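Local coordinates for UDP-glucose 6-dehydrogenase (Pyrobaculum islandicum, PDB 3VTF), which probably catalyses the NAD-dependent oxidation of UDP-glucose to UDP-glucuronate, the single step that makes this nucleotide sugar, at residues 186-197 with 212-221. Sequence-based numbering, arbitrary orientation.
Sequences FFKPDRIVIGAG and VDAPKLVMKP
Val212 pushes its CG1 methyl into a hollow made by the end of helix 182-187 and Pro189 just beyond it: CG1 lies 3.5 Å from Pro189 CD, a tight fit, and 3.6 Å from Phe187 O. Setting CG1 opposite the backbone N (chi1 -178°) aims that methyl there. Beside it, Ala214 CB fills the dip between Pro189 CG, at 3.7 Å, and the Pro189 carbonyl, while a water donates to both Pro189 O and Asp213 O, bridging the two loops. Beyond these loops, strands 192-196 and 216-219 run parallel, Ile192 N donating to Pro215 O and Ile192 O receiving Leu217 N; Ile194 repeats the pattern with Leu217 O and Met219 N. Ile192 and Lys216 lie side by side on one face, Ile192 CD1 resting 3.9 Å from Lys216 CE, and the lysine stretches past the isoleucine until NZ reaches Val212 O (2.8 Å, in the carbonyl plane) and Tyr209 O. Shortening Lys216 to an alanine would probably cost the carbonyls of Val212 and Tyr209 this donor and Ile192 CD1 its neighbouring methylenes. On the other face the Met219 side chain crosses that of Val193, SD 3.9 Å from Val193 CG1, both packing on Ala224 of helix 221-251. Further along, the Pro221 ring sits against the backbone, its CG 3.4 Å from Gly195 O; Gly195 has no side chain where one would collide with Pro221. Helix 199-208 links the strands and packs on Ile194, completing a beta-alpha-beta unit at the edge, within this chain, of the mixed sheet of the NAD-binding, Rossmann-type domain.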
ATOM      1  N   PHE A 186     -16.783 -15.241  -4.740  1.00 23.51           N
ATOM      2  CA  PHE A 186     -18.234 -15.027  -4.613  1.00 26.08           C
ATOM      3  C   PHE A 186     -18.755 -15.635  -3.244  1.00 26.94           C
ATOM      4  O   PHE A 186     -19.455 -14.974  -2.461  1.00 25.81           O
ATOM      5  CB  PHE A 186     -19.032 -15.600  -5.808  1.00 25.90           C
ATOM      6  CG  PHE A 186     -20.559 -15.479  -5.597  1.00 28.68           C
ATOM      7  CD1 PHE A 186     -21.210 -14.298  -5.926  1.00 26.81           C
ATOM      8  CD2 PHE A 186     -21.301 -16.491  -4.934  1.00 26.39           C
ATOM      9  CE1 PHE A 186     -22.560 -14.103  -5.653  1.00 28.78           C
ATOM     10  CE2 PHE A 186     -22.655 -16.296  -4.616  1.00 29.63           C
ATOM     11  CZ  PHE A 186     -23.322 -15.106  -5.000  1.00 26.75           C
ATOM     12  N   PHE A 187     -18.418 -16.903  -2.988  1.00 25.60           N
ATOM     13  CA  PHE A 187     -18.930 -17.625  -1.772  1.00 28.21           C
ATOM     14  C   PHE A 187     -18.248 -17.258  -0.516  1.00 25.98           C
ATOM     15  O   PHE A 187     -18.874 -17.232   0.516  1.00 25.69           O
ATOM     16  CB  PHE A 187     -18.876 -19.128  -1.972  1.00 26.34           C
ATOM     17  CG  PHE A 187     -19.849 -19.595  -3.022  1.00 25.98           C
ATOM     18  CD1 PHE A 187     -21.218 -19.486  -2.805  1.00 30.05           C
ATOM     19  CD2 PHE A 187     -19.401 -20.158  -4.214  1.00 25.00           C
ATOM     20  CE1 PHE A 187     -22.130 -19.928  -3.783  1.00 27.57           C
ATOM     21  CE2 PHE A 187     -20.285 -20.602  -5.198  1.00 28.38           C
ATOM     22  CZ  PHE A 187     -21.652 -20.479  -4.986  1.00 26.95           C
ATOM     23  N   LYS A 188     -16.997 -16.849  -0.632  1.00 24.26           N
ATOM     24  CA  LYS A 188     -16.238 -16.459   0.547  1.00 29.56           C
ATOM     25  C   LYS A 188     -15.567 -15.089   0.325  1.00 25.67           C
ATOM     26  O   LYS A 188     -14.364 -14.986   0.399  1.00 25.66           O
ATOM     27  CB  LYS A 188     -15.177 -17.521   0.893  1.00 33.13           C
ATOM     28  CG  LYS A 188     -15.676 -18.953   1.125  1.00 45.64           C
ATOM     29  CD  LYS A 188     -14.444 -19.910   1.114  1.00 48.94           C
ATOM     30  CE  LYS A 188     -14.743 -21.384   1.354  1.00 53.80           C
ATOM     31  NZ  LYS A 188     -15.649 -21.545   2.494  1.00 59.54           N
ATOM     32  N   PRO A 189     -16.369 -14.014   0.197  1.00 25.14           N
ATOM     33  CA  PRO A 189     -15.786 -12.673  -0.026  1.00 25.60           C
ATOM     34  C   PRO A 189     -15.096 -12.183   1.256  1.00 26.79           C
ATOM     35  O   PRO A 189     -15.506 -12.562   2.357  1.00 25.64           O
ATOM     36  CB  PRO A 189     -17.002 -11.810  -0.295  1.00 24.00           C
ATOM     37  CG  PRO A 189     -18.100 -12.461   0.494  1.00 24.41           C
ATOM     38  CD  PRO A 189     -17.839 -13.975   0.248  1.00 24.59           C
ATOM     39  N   ASP A 190     -14.097 -11.308   1.141  1.00 21.20           N
ATOM     40  CA  ASP A 190     -13.519 -10.707   2.347  1.00 22.75           C
ATOM     41  C   ASP A 190     -14.516  -9.790   2.981  1.00 20.53           C
ATOM     42  O   ASP A 190     -14.516  -9.625   4.167  1.00 24.87           O
ATOM     43  CB  ASP A 190     -12.304  -9.873   1.853  1.00 27.32           C
ATOM     44  CG  ASP A 190     -11.131 -10.735   1.386  1.00 32.94           C
ATOM     45  OD1 ASP A 190     -11.105 -11.957   1.710  1.00 37.25           O
ATOM     46  OD2 ASP A 190     -10.229 -10.204   0.676  1.00 33.10           O
ATOM     47  N   ARG A 191     -15.365  -9.087   2.195  1.00 18.73           N
ATOM     48  CA  ARG A 191     -16.379  -8.230   2.787  1.00 19.75           C
ATOM     49  C   ARG A 191     -17.432  -7.949   1.671  1.00 21.06           C
ATOM     50  O   ARG A 191     -17.165  -8.202   0.502  1.00 21.54           O
ATOM     51  CB  ARG A 191     -15.852  -6.907   3.349  1.00 21.42           C
ATOM     52  CG  ARG A 191     -15.420  -5.830   2.344  1.00 20.91           C
ATOM     53  CD  ARG A 191     -14.206  -6.369   1.557  1.00 21.03           C
ATOM     54  NE  ARG A 191     -13.433  -5.201   1.010  1.00 24.80           N
ATOM     55  CZ  ARG A 191     -12.752  -5.208  -0.140  1.00 23.16           C
ATOM     56  NH1 ARG A 191     -12.728  -6.290  -0.968  1.00 20.25           N
ATOM     57  NH2 ARG A 191     -12.098  -4.083  -0.483  1.00 20.68           N
ATOM     58  N   ILE A 192     -18.638  -7.596   2.082  1.00 19.81           N
ATOM     59  CA  ILE A 192     -19.725  -7.208   1.172  1.00 20.19           C
ATOM     60  C   ILE A 192     -20.040  -5.761   1.423  1.00 20.87           C
ATOM     61  O   ILE A 192     -20.253  -5.340   2.608  1.00 21.65           O
ATOM     62  CB  ILE A 192     -20.978  -8.108   1.457  1.00 22.62           C
ATOM     63  CG1 ILE A 192     -20.701  -9.507   0.935  1.00 24.26           C
ATOM     64  CG2 ILE A 192     -22.213  -7.531   0.723  1.00 20.22           C
ATOM     65  CD1 ILE A 192     -21.718 -10.534   1.462  1.00 27.47           C
ATOM     66  N   VAL A 193     -20.007  -4.924   0.368  1.00 21.03           N
ATOM     67  CA  VAL A 193     -20.221  -3.517   0.543  1.00 19.46           C
ATOM     68  C   VAL A 193     -21.572  -3.170  -0.103  1.00 22.02           C
ATOM     69  O   VAL A 193     -21.805  -3.457  -1.295  1.00 20.06           O
ATOM     70  CB  VAL A 193     -19.110  -2.720  -0.193  1.00 22.70           C
ATOM     71  CG1 VAL A 193     -19.413  -1.214  -0.136  1.00 25.70           C
ATOM     72  CG2 VAL A 193     -17.762  -2.989   0.509  1.00 23.27           C
ATOM     73  N   ILE A 194     -22.462  -2.601   0.686  1.00 19.69           N
ATOM     74  CA  ILE A 194     -23.790  -2.245   0.221  1.00 20.56           C
ATOM     75  C   ILE A 194     -23.953  -0.743   0.363  1.00 21.30           C
ATOM     76  O   ILE A 194     -24.050  -0.237   1.457  1.00 23.98           O
ATOM     77  CB  ILE A 194     -24.872  -2.957   1.064  1.00 22.84           C
ATOM     78  CG1 ILE A 194     -24.841  -4.462   0.837  1.00 24.82           C
ATOM     79  CG2 ILE A 194     -26.253  -2.431   0.739  1.00 26.00           C
ATOM     80  CD1 ILE A 194     -25.396  -5.257   1.986  1.00 27.20           C
ATOM     81  N   GLY A 195     -23.987  -0.030  -0.748  1.00 20.87           N
ATOM     82  CA  GLY A 195     -24.261   1.386  -0.694  1.00 21.58           C
ATOM     83  C   GLY A 195     -25.707   1.610  -1.065  1.00 23.86           C
ATOM     84  O   GLY A 195     -26.018   1.776  -2.221  1.00 23.47           O
ATOM     85  N   ALA A 196     -26.567   1.634  -0.056  1.00 23.88           N
ATOM     86  CA  ALA A 196     -28.002   1.643  -0.257  1.00 20.16           C
ATOM     87  C   ALA A 196     -28.531   3.044  -0.416  1.00 24.24           C
ATOM     88  O   ALA A 196     -28.167   3.923   0.328  1.00 22.57           O
ATOM     89  CB  ALA A 196     -28.705   0.948   0.892  1.00 24.76           C
ATOM     90  N   GLY A 197     -29.391   3.235  -1.403  1.00 20.47           N
ATOM     91  CA  GLY A 197     -30.003   4.536  -1.588  1.00 25.08           C
ATOM     92  C   GLY A 197     -31.091   4.740  -0.507  1.00 29.20           C
ATOM     93  O   GLY A 197     -31.441   5.852  -0.240  1.00 29.65           O
ATOM     94  N   VAL A 212     -24.223 -15.738   3.325  1.00 33.07           N
ATOM     95  CA  VAL A 212     -22.782 -15.600   3.084  1.00 29.75           C
ATOM     96  C   VAL A 212     -22.125 -15.147   4.356  1.00 29.42           C
ATOM     97  O   VAL A 212     -22.527 -14.136   4.909  1.00 30.73           O
ATOM     98  CB  VAL A 212     -22.457 -14.635   1.924  1.00 30.86           C
ATOM     99  CG1 VAL A 212     -20.918 -14.572   1.691  1.00 26.89           C
ATOM    100  CG2 VAL A 212     -23.174 -15.136   0.660  1.00 26.10           C
ATOM    101  N   ASP A 213     -21.156 -15.925   4.871  1.00 29.97           N
ATOM    102  CA  ASP A 213     -20.532 -15.560   6.150  1.00 34.69           C
ATOM    103  C   ASP A 213     -19.381 -14.559   5.915  1.00 36.01           C
ATOM    104  O   ASP A 213     -18.224 -14.939   5.714  1.00 35.81           O
ATOM    105  CB  ASP A 213     -20.036 -16.838   6.847  1.00 43.70           C
ATOM    106  CG  ASP A 213     -19.350 -16.550   8.164  1.00 47.51           C
ATOM    107  OD1 ASP A 213     -19.716 -15.617   8.894  1.00 42.76           O
ATOM    108  OD2 ASP A 213     -18.357 -17.231   8.422  1.00 62.11           O
ATOM    109  N   ALA A 214     -19.680 -13.255   5.943  1.00 30.96           N
ATOM    110  CA  ALA A 214     -18.599 -12.246   5.685  1.00 29.65           C
ATOM    111  C   ALA A 214     -19.099 -10.943   6.298  1.00 26.29           C
ATOM    112  O   ALA A 214     -20.313 -10.749   6.342  1.00 25.72           O
ATOM    113  CB  ALA A 214     -18.428 -12.145   4.131  1.00 29.62           C
ATOM    114  N   PRO A 215     -18.212 -10.036   6.724  1.00 26.46           N
ATOM    115  CA  PRO A 215     -18.630  -8.699   7.175  1.00 28.18           C
ATOM    116  C   PRO A 215     -19.424  -7.920   6.063  1.00 28.29           C
ATOM    117  O   PRO A 215     -19.038  -7.989   4.874  1.00 27.30           O
ATOM    118  CB  PRO A 215     -17.308  -7.974   7.538  1.00 28.72           C
ATOM    119  CG  PRO A 215     -16.220  -8.868   7.149  1.00 30.46           C
ATOM    120  CD  PRO A 215     -16.743 -10.243   6.832  1.00 30.17           C
ATOM    121  N   LYS A 216     -20.554  -7.316   6.451  1.00 25.56           N
ATOM    122  CA  LYS A 216     -21.437  -6.581   5.497  1.00 26.58           C
ATOM    123  C   LYS A 216     -21.437  -5.148   5.951  1.00 28.30           C
ATOM    124  O   LYS A 216     -21.717  -4.888   7.082  1.00 27.46           O
ATOM    125  CB  LYS A 216     -22.834  -7.151   5.575  1.00 27.10           C
ATOM    126  CG  LYS A 216     -22.846  -8.524   4.875  1.00 30.74           C
ATOM    127  CD  LYS A 216     -23.601  -9.602   5.672  1.00 27.37           C
ATOM    128  CE  LYS A 216     -23.533 -10.953   4.891  1.00 25.61           C
ATOM    129  NZ  LYS A 216     -24.295 -12.037   5.656  1.00 26.56           N
ATOM    130  N   LEU A 217     -20.996  -4.236   5.118  1.00 22.99           N
ATOM    131  CA  LEU A 217     -20.907  -2.854   5.487  1.00 23.45           C
ATOM    132  C   LEU A 217     -21.894  -2.025   4.701  1.00 25.62           C
ATOM    133  O   LEU A 217     -21.783  -1.900   3.454  1.00 23.57           O
ATOM    134  CB  LEU A 217     -19.494  -2.286   5.215  1.00 21.12           C
ATOM    135  CG  LEU A 217     -18.363  -2.757   6.144  1.00 27.51           C
ATOM    136  CD1 LEU A 217     -18.179  -4.255   6.108  1.00 29.78           C
ATOM    137  CD2 LEU A 217     -17.048  -2.159   5.614  1.00 27.34           C
ATOM    138  N   VAL A 218     -22.811  -1.374   5.399  1.00 21.19           N
ATOM    139  CA  VAL A 218     -23.829  -0.619   4.737  1.00 21.03           C
ATOM    140  C   VAL A 218     -23.385   0.838   4.784  1.00 20.04           C
ATOM    141  O   VAL A 218     -22.967   1.342   5.844  1.00 21.80           O
ATOM    142  CB  VAL A 218     -25.213  -0.773   5.484  1.00 25.79           C
ATOM    143  CG1 VAL A 218     -26.234   0.256   4.953  1.00 26.61           C
ATOM    144  CG2 VAL A 218     -25.698  -2.234   5.355  1.00 24.35           C
ATOM    145  N   MET A 219     -23.409   1.535   3.673  1.00 20.27           N
ATOM    146  CA  MET A 219     -22.878   2.897   3.615  1.00 21.29           C
ATOM    147  C   MET A 219     -23.587   3.660   2.502  1.00 21.28           C
ATOM    148  O   MET A 219     -24.439   3.113   1.877  1.00 22.39           O
ATOM    149  CB  MET A 219     -21.359   2.886   3.404  1.00 21.67           C
ATOM    150  CG  MET A 219     -20.914   2.272   2.096  1.00 21.90           C
ATOM    151  SD  MET A 219     -19.118   2.098   1.945  1.00 25.51           S
ATOM    152  CE  MET A 219     -18.721   0.940   3.228  1.00 18.06           C
ATOM    153  N   LYS A 220     -23.265   4.920   2.275  1.00 23.45           N
ATOM    154  CA  LYS A 220     -23.864   5.657   1.156  1.00 25.25           C
ATOM    155  C   LYS A 220     -23.450   5.103  -0.209  1.00 23.73           C
ATOM    156  O   LYS A 220     -22.369   4.568  -0.349  1.00 22.32           O
ATOM    157  CB  LYS A 220     -23.471   7.120   1.210  1.00 26.93           C
ATOM    158  CG  LYS A 220     -23.613   7.795   2.558  1.00 54.51           C
ATOM    159  CD  LYS A 220     -23.300   9.273   2.425  1.00 49.49           C
ATOM    160  CE  LYS A 220     -23.654  10.059   3.668  1.00 30.19           C
ATOM    161  NZ  LYS A 220     -23.108  11.433   3.540  1.00 36.43           N
ATOM    162  N   PRO A 221     -24.283   5.289  -1.231  1.00 23.63           N
ATOM    163  CA  PRO A 221     -23.962   4.769  -2.555  1.00 22.45           C
ATOM    164  C   PRO A 221     -22.638   5.353  -3.072  1.00 21.62           C
ATOM    165  O   PRO A 221     -21.859   4.627  -3.643  1.00 19.60           O
ATOM    166  CB  PRO A 221     -25.148   5.233  -3.395  1.00 26.41           C
ATOM    167  CG  PRO A 221     -26.281   5.175  -2.447  1.00 24.54           C
ATOM    168  CD  PRO A 221     -25.692   5.713  -1.166  1.00 26.40           C
TER
HETATM  169  O   HOH W   1     -16.097 -15.024   3.644  1.00 31.19           O